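Local atomic coordinates of protein adenylyltransferase VopS (Vibrio parahaemolyticus, PDB entry 3LET), a protein that transfers AMP from ATP to a specific threonine of host Rho GTPases, blocking their interaction with downstream effectors and so inhibiting actin assembly in infected cells. Residues L74-G79 / Q119-F124; D125-H130 / R226-S231; A84-D89 / E242-Q247. All coordinates share one frame; numbering follows the deposited sequence.

Contact 1 (L74-G79 / Q119-F124); sequences LETDSG and QMQAVF
The ring of Phe124 presents its edge to the turn at 76-79: Ser78 OG and Gly79 N both lie near the ring plane, the latter 3.7 Å from Phe124 CD2, while Thr76 OG1 approaches obliquely. Met73 on helix 58-75 and Leu82 on helix 77-86 also touch this side chain, which is buried. The other flat group, the amide of Gln121, is reached by the methyl of Thr76, whose CG2 lies 3.6 Å from Gln121 CD. Gln121 CG stands beside its backbone N (chi1 -73°) and the chain then runs extended, carrying the amide across Thr76 at a slant. Tightest of all is the root of the phenylalanine, where Ser78 OG comes within 3.2 Å of Phe124 CB, in keeping with the 5.8 Å that separates the CA atoms of the same two residues. The motif beneath this is an N-cap. Thr76 sits between helices 58-75 and 77-86, and its OG1 accepts from Gly79 N at 3.0 Å, with an N-H...O angle of 150°. A chi1 of 60° swings that hydroxyl between the backbone N and the carbonyl carbon, within reach of Gly79 N; it also donates to Met73 O, at the end of the preceding helix, and Ser78 OG adds a weak bond to it. Two more N-H groups of this turn, Asp77 N and Ser78 N, each donate to a water, and both waters donate to Gln121 OE1, the second at 2.7 Å from that oxygen. With two water hydrogens converging on it beside a helix N terminus, the Gln121 carbonyl is probably polarised. The two bridges, with a weak bond from NE2 to Ile117 O, probably help to hold the amide's rotation; OE1 stands 3.5 Å from Thr76 CB.

Contact 2 (D125-H130 / R226-S231); sequences DMEVMH and RGPNIS
Glu127 and His130 make the close side of this contact, against Pro228 and the carbonyl of Asn229. Glu127 OE1 lies 3.4 Å from Pro228 CA, and the two side chains cross at about a right angle. The bend at chi2 (70°) turns the carboxylate back, so that OE1 reaches the CA and CB of Pro228. Asn229 O meets the His130 ring at its edge, in plane, 3.1 Å from the carbon CE1, whereas Met126 O lies over one face, offset toward the rim. In the same ring plane a water joins His130 ND1, Glu127 OE1 and Asn229 N; it donates to the carboxylate at 2.7 Å from OE1 and accepts from the amide, so the loop backbone is held to two helix side chains at once. The other carboxylate oxygen, OE2, is hydrogen-bonded to Ser237 OG further along the loop. Within the loop, Asn229 OD1 accepts from Ser231 N at 2.9 Å, an Asx turn that shapes the chain where this Fic-family loop meets helix 113-139 of the N-terminal domain. The outer side is looser: Met126 CG touches Ile230 CG2 at 4.0 Å, and its bent chain brings CE no nearer than 4.0 Å to Asn229 O. Ile230 itself is exposed, its longer branch leading away from the helix.

Contact 3 (A84-D89 / E242-Q247); sequences ALIGDD and EGMLKQ
Ile86 and Gly243 bring the backbones together, their CA atoms 4.7 Å apart, an approach made possible by the absence of a side chain on Gly243. Ile86 CB rests over the glycine, 3.9 Å from Gly243 CA. The methyl CG2 of Ile86, placed beside the backbone N, reaches Met244 SD at 3.7 Å, and these two side chains meet nearly at right angles. Leu85 takes the other end of the thioether: its CD2 lies 4.0 Å from Met244 CE. Gln247 CG lies 3.6 Å from Leu85 O. Bends at chi2 (-54°) and chi3 (-78°) curl the methionine so that sulfur and methyl both face the helix end. This is the C terminus of helix 77-86, which Gly87 ends by turning to a positive phi (84°) before helix 88-102 starts, and it docks against helix 238-255 in the Fic-family part of the chain. One water donates to both Ile86 O and Gly243 O, at 2.7 Å from each, joining the two backbones. Further out, Leu131 and Gln135 of helix 113-139 pack against Met244, as does Tyr274, just ahead of the Fic motif. That motif holds Asn281, which probably binds ATP; from side chain to side chain it is about 11 Å from Met244.

In the fold
From the N terminus, helix 58-75 gives way to helix 77-86, and contact 1 closes the first loop when helix 113-139 returns past their junction. Contact 3 opens at 84-89, inside that loop, and closes only at 242-247, so contacts 1 and 3 cross. Contact 2 starts one residue after contact 1 ends, on the same helix 113-139, and closes at 226-231, nested within contact 3. Contact 1 thus stays within the N-terminal domain, whereas contacts 2 and 3 tie that domain to the Fic-family part. Contacts 1 and 2 touch, for example through Val123 CG1 and Pro228 CG; Val128 against Leu85 joins contacts 2 and 3.

Contact 1 (L74-G79 / Q119-F124)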
loop_
_atom_site.group_PDB
_atom_site.type_symbol
_atom_site.label_atom_id
_atom_site.label_comp_id
_atom_site.label_asym_id
_atom_site.label_seq_id
_atom_site.Cartn_x
_atom_site.Cartn_y
_atom_site.Cartn_z
ATOM N N LEU A 74 5.970 15.973 5.795
ATOM C CA LEU A 74 4.529 15.908 5.532
ATOM C C LEU A 74 3.987 17.236 4.985
ATOM O O LEU A 74 2.915 17.265 4.356
ATOM C CB LEU A 74 3.778 15.524 6.823
ATOM C CG LEU A 74 4.011 14.083 7.279
ATOM C CD1 LEU A 74 3.558 13.906 8.741
ATOM C CD2 LEU A 74 3.258 13.083 6.355
ATOM N N GLU A 75 4.687 18.350 5.231
ATOM C CA GLU A 75 4.205 19.622 4.700
ATOM C C GLU A 75 4.830 20.003 3.345
ATOM O O GLU A 75 4.492 21.048 2.792
ATOM C CB GLU A 75 4.431 20.751 5.705
ATOM C CG GLU A 75 3.667 20.564 7.003
ATOM C CD GLU A 75 2.178 20.306 6.781
ATOM O OE1 GLU A 75 1.552 21.073 6.017
ATOM O OE2 GLU A 75 1.638 19.338 7.370
ATOM N N THR A 76 5.748 19.196 2.822
ATOM C CA THR A 76 6.336 19.509 1.498
ATOM C C THR A 76 5.297 19.284 0.403
ATOM O O THR A 76 4.288 18.594 0.617
ATOM C CB THR A 76 7.567 18.633 1.174
ATOM O OG1 THR A 76 7.191 17.257 1.160
ATOM C CG2 THR A 76 8.689 18.834 2.226
ATOM N N ASP A 77 5.533 19.853 -0.775
ATOM C CA ASP A 77 4.626 19.620 -1.884
ATOM C C ASP A 77 4.462 18.116 -2.149
ATOM O O ASP A 77 3.334 17.633 -2.338
ATOM C CB ASP A 77 5.138 20.318 -3.144
ATOM C CG ASP A 77 4.845 21.807 -3.135
ATOM O OD1 ASP A 77 4.355 22.307 -2.091
ATOM O OD2 ASP A 77 5.093 22.468 -4.169
ATOM N N SER A 78 5.558 17.362 -2.193
ATOM C CA SER A 78 5.420 15.916 -2.468
ATOM C C SER A 78 4.718 15.196 -1.323
ATOM O O SER A 78 3.956 14.265 -1.547
ATOM C CB SER A 78 6.768 15.245 -2.765
ATOM O OG SER A 78 7.689 15.463 -1.723
ATOM N N GLY A 79 4.931 15.650 -0.092
ATOM C CA GLY A 79 4.236 15.044 1.025
ATOM C C GLY A 79 2.734 15.267 0.922
ATOM O O GLY A 79 1.936 14.378 1.215
ATOM N N GLN A 119 16.729 15.720 -0.488
ATOM C CA GLN A 119 16.863 14.359 -0.986
ATOM C C GLN A 119 15.589 13.565 -0.754
ATOM O O GLN A 119 15.171 12.804 -1.616
ATOM C CB GLN A 119 18.049 13.647 -0.336
ATOM C CG GLN A 119 19.389 14.249 -0.763
ATOM C CD GLN A 119 20.549 13.757 0.065
ATOM O OE1 GLN A 119 20.440 13.614 1.279
ATOM N NE2 GLN A 119 21.676 13.501 -0.590
ATOM N N MET A 120 14.983 13.733 0.415
ATOM C CA MET A 120 13.758 13.000 0.722
ATOM C C MET A 120 12.565 13.482 -0.114
ATOM O O MET A 120 11.653 12.710 -0.414
ATOM C CB MET A 120 13.465 13.045 2.214
ATOM C CG MET A 120 14.448 12.175 2.986
ATOM S SD MET A 120 14.091 12.066 4.729
ATOM C CE MET A 120 14.161 13.781 5.215
ATOM N N GLN A 121 12.547 14.749 -0.503
ATOM C CA GLN A 121 11.500 15.184 -1.436
ATOM C C GLN A 121 11.665 14.504 -2.776
ATOM O O GLN A 121 10.665 14.208 -3.444
ATOM C CB GLN A 121 11.499 16.705 -1.617
ATOM C CG GLN A 121 10.955 17.420 -0.389
ATOM C CD GLN A 121 11.008 18.925 -0.515
ATOM O OE1 GLN A 121 10.105 19.559 -1.079
ATOM N NE2 GLN A 121 12.083 19.510 -0.011
ATOM N N ALA A 122 12.901 14.258 -3.204
ATOM C CA ALA A 122 13.074 13.503 -4.449
ATOM C C ALA A 122 12.593 12.054 -4.281
ATOM O O ALA A 122 11.994 11.486 -5.193
ATOM C CB ALA A 122 14.547 13.557 -4.928
ATOM N N VAL A 123 12.826 11.451 -3.111
ATOM C CA VAL A 123 12.345 10.092 -2.868
ATOM C C VAL A 123 10.815 10.085 -2.941
ATOM O O VAL A 123 10.244 9.254 -3.615
ATOM C CB VAL A 123 12.814 9.544 -1.497
ATOM C CG1 VAL A 123 12.079 8.237 -1.147
ATOM C CG2 VAL A 123 14.341 9.338 -1.498
ATOM N N PHE A 124 10.167 11.035 -2.279
ATOM C CA PHE A 124 8.685 11.143 -2.301
ATOM C C PHE A 124 8.186 11.373 -3.728
ATOM O O PHE A 124 7.178 10.778 -4.151
ATOM C CB PHE A 124 8.209 12.342 -1.453
ATOM C CG PHE A 124 8.009 12.050 0.020
ATOM C CD1 PHE A 124 8.487 10.892 0.605
ATOM C CD2 PHE A 124 7.341 12.969 0.820
ATOM C CE1 PHE A 124 8.307 10.645 1.941
ATOM C CE2 PHE A 124 7.172 12.733 2.174
ATOM C CZ PHE A 124 7.666 11.566 2.732
HETATM O O HOH W 1 7.953 21.536 -0.879
HETATM O O HOH W 2 8.329 18.197 -2.514
#

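Contact 2 (D125-H130 / R226-S231)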
loop_
_atom_site.group_PDB
_atom_site.type_symbol
_atom_site.label_atom_id
_atom_site.label_comp_id
_atom_site.label_asym_id
_atom_site.label_seq_id
_atom_site.Cartn_x
_atom_site.Cartn_y
_atom_site.Cartn_z
ATOM N N ASP A 125 8.863 12.252 -4.483
ATOM C CA ASP A 125 8.426 12.554 -5.861
ATOM C C ASP A 125 8.445 11.278 -6.714
ATOM O O ASP A 125 7.590 11.087 -7.615
ATOM C CB ASP A 125 9.375 13.564 -6.525
ATOM C CG ASP A 125 9.048 15.039 -6.205
ATOM O OD1 ASP A 125 7.906 15.373 -5.849
ATOM O OD2 ASP A 125 9.958 15.887 -6.360
ATOM N N MET A 126 9.452 10.434 -6.501
ATOM C CA MET A 126 9.563 9.169 -7.260
ATOM C C MET A 126 8.400 8.274 -6.874
ATOM O O MET A 126 7.758 7.665 -7.742
ATOM C CB MET A 126 10.882 8.438 -6.966
ATOM C CG MET A 126 12.127 9.170 -7.469
ATOM S SD MET A 126 12.141 9.285 -9.257
ATOM C CE MET A 126 12.133 7.553 -9.722
ATOM N N GLU A 127 8.102 8.227 -5.591
ATOM C CA GLU A 127 6.991 7.377 -5.144
ATOM C C GLU A 127 5.692 7.888 -5.759
ATOM O O GLU A 127 4.905 7.110 -6.306
ATOM C CB GLU A 127 6.894 7.367 -3.626
ATOM C CG GLU A 127 5.741 6.495 -3.083
ATOM C CD GLU A 127 5.957 4.980 -3.270
ATOM O OE1 GLU A 127 6.980 4.567 -3.850
ATOM O OE2 GLU A 127 5.082 4.192 -2.820
ATOM N N VAL A 128 5.463 9.200 -5.698
ATOM C CA VAL A 128 4.248 9.773 -6.290
ATOM C C VAL A 128 4.145 9.412 -7.783
ATOM O O VAL A 128 3.085 9.018 -8.258
ATOM C CB VAL A 128 4.230 11.313 -6.137
ATOM C CG1 VAL A 128 3.109 11.936 -7.007
ATOM C CG2 VAL A 128 4.069 11.699 -4.655
ATOM N N MET A 129 5.243 9.557 -8.526
ATOM C CA MET A 129 5.232 9.204 -9.939
ATOM C C MET A 129 4.749 7.767 -10.158
ATOM O O MET A 129 4.004 7.467 -11.103
ATOM C CB MET A 129 6.647 9.321 -10.511
ATOM C CG MET A 129 7.056 10.713 -10.881
ATOM S SD MET A 129 8.645 10.698 -11.744
ATOM C CE MET A 129 8.285 9.467 -13.015
ATOM N N HIS A 130 5.228 6.867 -9.317
ATOM C CA HIS A 130 4.984 5.428 -9.531
ATOM C C HIS A 130 3.567 5.055 -9.178
ATOM O O HIS A 130 2.953 4.226 -9.852
ATOM C CB HIS A 130 5.989 4.607 -8.723
ATOM C CG HIS A 130 7.406 4.822 -9.165
ATOM N ND1 HIS A 130 8.492 4.602 -8.347
ATOM C CD2 HIS A 130 7.902 5.277 -10.343
ATOM C CE1 HIS A 130 9.603 4.886 -9.013
ATOM N NE2 HIS A 130 9.272 5.300 -10.222
ATOM N N ARG A 226 8.993 -2.422 2.193
ATOM C CA ARG A 226 9.732 -2.137 0.970
ATOM C C ARG A 226 9.568 -0.651 0.672
ATOM O O ARG A 226 8.447 -0.175 0.592
ATOM C CB ARG A 226 9.186 -2.946 -0.205
ATOM C CG ARG A 226 9.981 -2.714 -1.486
ATOM C CD ARG A 226 9.365 -3.394 -2.694
ATOM N NE ARG A 226 8.035 -2.879 -3.012
ATOM C CZ ARG A 226 6.911 -3.530 -2.740
ATOM N NH1 ARG A 226 6.966 -4.731 -2.166
ATOM N NH2 ARG A 226 5.737 -3.012 -3.060
ATOM N N GLY A 227 10.660 0.092 0.552
ATOM C CA GLY A 227 10.574 1.535 0.345
ATOM C C GLY A 227 10.413 1.913 -1.127
ATOM O O GLY A 227 10.458 1.053 -1.985
ATOM N N PRO A 228 10.225 3.211 -1.417
ATOM C CA PRO A 228 10.150 3.705 -2.799
ATOM C C PRO A 228 11.343 3.266 -3.639
ATOM O O PRO A 228 12.465 3.201 -3.122
ATOM C CB PRO A 228 10.183 5.227 -2.633
ATOM C CG PRO A 228 9.574 5.451 -1.241
ATOM C CD PRO A 228 10.126 4.310 -0.423
ATOM N N ASN A 229 11.114 2.979 -4.919
ATOM C CA ASN A 229 12.210 2.570 -5.790
ATOM C C ASN A 229 12.739 3.823 -6.461
ATOM O O ASN A 229 12.001 4.511 -7.154
ATOM C CB ASN A 229 11.752 1.537 -6.836
ATOM C CG ASN A 229 12.919 0.931 -7.595
ATOM O OD1 ASN A 229 13.736 1.652 -8.170
ATOM N ND2 ASN A 229 13.011 -0.397 -7.594
ATOM N N ILE A 230 13.998 4.161 -6.190
ATOM C CA ILE A 230 14.606 5.349 -6.788
ATOM C C ILE A 230 15.755 4.947 -7.706
ATOM O O ILE A 230 16.594 5.777 -8.071
ATOM C CB ILE A 230 15.154 6.324 -5.721
ATOM C CG1 ILE A 230 16.219 5.640 -4.861
ATOM C CG2 ILE A 230 14.012 6.870 -4.858
ATOM C CD1 ILE A 230 16.938 6.598 -3.914
ATOM N N SER A 231 15.762 3.669 -8.074
ATOM C CA SER A 231 16.836 3.064 -8.851
ATOM C C SER A 231 16.453 2.800 -10.295
ATOM O O SER A 231 17.202 2.167 -11.011
ATOM C CB SER A 231 17.203 1.714 -8.221
ATOM O OG SER A 231 17.747 1.890 -6.930
HETATM O O HOH W 3 8.340 3.347 -5.780
#

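Contact 3 (A84-D89 / E242-Q247)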
loop_
_atom_site.group_PDB
_atom_site.type_symbol
_atom_site.label_atom_id
_atom_site.label_comp_id
_atom_site.label_asym_id
_atom_site.label_seq_id
_atom_site.Cartn_x
_atom_site.Cartn_y
_atom_site.Cartn_z
ATOM N N ALA A 84 -2.694 13.258 -0.719
ATOM C CA ALA A 84 -3.864 13.280 -1.608
ATOM C C ALA A 84 -4.128 11.873 -2.169
ATOM O O ALA A 84 -5.275 11.501 -2.428
ATOM C CB ALA A 84 -3.648 14.292 -2.751
ATOM N N LEU A 85 -3.065 11.090 -2.342
ATOM C CA LEU A 85 -3.188 9.769 -2.950
ATOM C C LEU A 85 -3.553 8.656 -1.971
ATOM O O LEU A 85 -4.400 7.809 -2.286
ATOM C CB LEU A 85 -1.883 9.380 -3.654
ATOM C CG LEU A 85 -1.596 10.111 -4.975
ATOM C CD1 LEU A 85 -0.134 10.018 -5.292
ATOM C CD2 LEU A 85 -2.407 9.480 -6.116
ATOM N N ILE A 86 -2.896 8.624 -0.804
ATOM C CA ILE A 86 -3.011 7.447 0.069
ATOM C C ILE A 86 -3.505 7.792 1.483
ATOM O O ILE A 86 -3.693 6.891 2.303
ATOM C CB ILE A 86 -1.676 6.649 0.141
ATOM C CG1 ILE A 86 -0.588 7.489 0.813
ATOM C CG2 ILE A 86 -1.233 6.228 -1.271
ATOM C CD1 ILE A 86 0.755 6.771 0.913
ATOM N N GLY A 87 -3.722 9.080 1.734
ATOM C CA GLY A 87 -4.291 9.560 2.987
ATOM C C GLY A 87 -3.300 9.759 4.122
ATOM O O GLY A 87 -2.159 9.315 4.055
ATOM N N ASP A 88 -3.764 10.405 5.190
ATOM C CA ASP A 88 -2.896 10.816 6.310
ATOM C C ASP A 88 -2.146 9.716 7.026
ATOM O O ASP A 88 -0.940 9.847 7.297
ATOM C CB ASP A 88 -3.733 11.561 7.345
ATOM C CG ASP A 88 -4.197 12.903 6.843
ATOM O OD1 ASP A 88 -3.518 13.460 5.953
ATOM O OD2 ASP A 88 -5.231 13.399 7.338
ATOM N N ASP A 89 -2.850 8.646 7.400
ATOM C CA ASP A 89 -2.187 7.566 8.145
ATOM C C ASP A 89 -1.084 6.940 7.309
ATOM O O ASP A 89 0.032 6.691 7.799
ATOM C CB ASP A 89 -3.179 6.466 8.517
ATOM C CG ASP A 89 -4.193 6.915 9.568
ATOM O OD1 ASP A 89 -4.030 8.014 10.153
ATOM O OD2 ASP A 89 -5.157 6.152 9.805
ATOM N N GLU A 242 -0.219 -0.454 -0.665
ATOM C CA GLU A 242 -1.329 -0.766 0.205
ATOM C C GLU A 242 -2.234 0.451 0.327
ATOM O O GLU A 242 -3.447 0.313 0.321
ATOM C CB GLU A 242 -0.816 -1.206 1.568
ATOM C CG GLU A 242 -1.909 -1.363 2.613
ATOM C CD GLU A 242 -1.316 -1.725 3.973
ATOM O OE1 GLU A 242 -1.411 -2.905 4.347
ATOM O OE2 GLU A 242 -0.722 -0.850 4.649
ATOM N N GLY A 243 -1.658 1.647 0.429
ATOM C CA GLY A 243 -2.491 2.850 0.549
ATOM C C GLY A 243 -3.344 3.089 -0.721
ATOM O O GLY A 243 -4.494 3.507 -0.661
ATOM N N MET A 244 -2.753 2.830 -1.875
ATOM C CA MET A 244 -3.471 3.008 -3.153
ATOM C C MET A 244 -4.606 1.987 -3.258
ATOM O O MET A 244 -5.712 2.323 -3.698
ATOM C CB MET A 244 -2.503 2.855 -4.329
ATOM C CG MET A 244 -1.566 4.062 -4.571
ATOM S SD MET A 244 -2.426 5.623 -4.762
ATOM C CE MET A 244 -3.036 5.535 -6.475
ATOM N N LEU A 245 -4.355 0.739 -2.856
ATOM C CA LEU A 245 -5.434 -0.263 -2.889
ATOM C C LEU A 245 -6.594 0.188 -1.974
ATOM O O LEU A 245 -7.793 0.096 -2.316
ATOM C CB LEU A 245 -4.913 -1.634 -2.434
ATOM C CG LEU A 245 -5.991 -2.717 -2.338
ATOM C CD1 LEU A 245 -6.734 -2.816 -3.662
ATOM C CD2 LEU A 245 -5.340 -4.062 -1.949
ATOM N N LYS A 246 -6.232 0.656 -0.784
ATOM C CA LYS A 246 -7.228 1.063 0.189
ATOM C C LYS A 246 -8.067 2.194 -0.388
ATOM O O LYS A 246 -9.302 2.189 -0.277
ATOM C CB LYS A 246 -6.527 1.498 1.484
ATOM C CG LYS A 246 -7.457 2.116 2.544
ATOM C CD LYS A 246 -6.640 2.467 3.777
ATOM C CE LYS A 246 -7.383 3.485 4.665
ATOM N NZ LYS A 246 -8.549 2.858 5.309
ATOM N N GLN A 247 -7.416 3.175 -1.019
ATOM C CA GLN A 247 -8.162 4.331 -1.542
ATOM C C GLN A 247 -8.953 3.885 -2.762
ATOM O O GLN A 247 -10.015 4.431 -3.068
ATOM C CB GLN A 247 -7.180 5.459 -1.953
ATOM C CG GLN A 247 -7.781 6.551 -2.837
ATOM C CD GLN A 247 -8.972 7.259 -2.205
ATOM O OE1 GLN A 247 -9.057 7.394 -0.977
ATOM N NE2 GLN A 247 -9.900 7.721 -3.049
HETATM O O HOH W 4 -5.321 4.947 1.461
#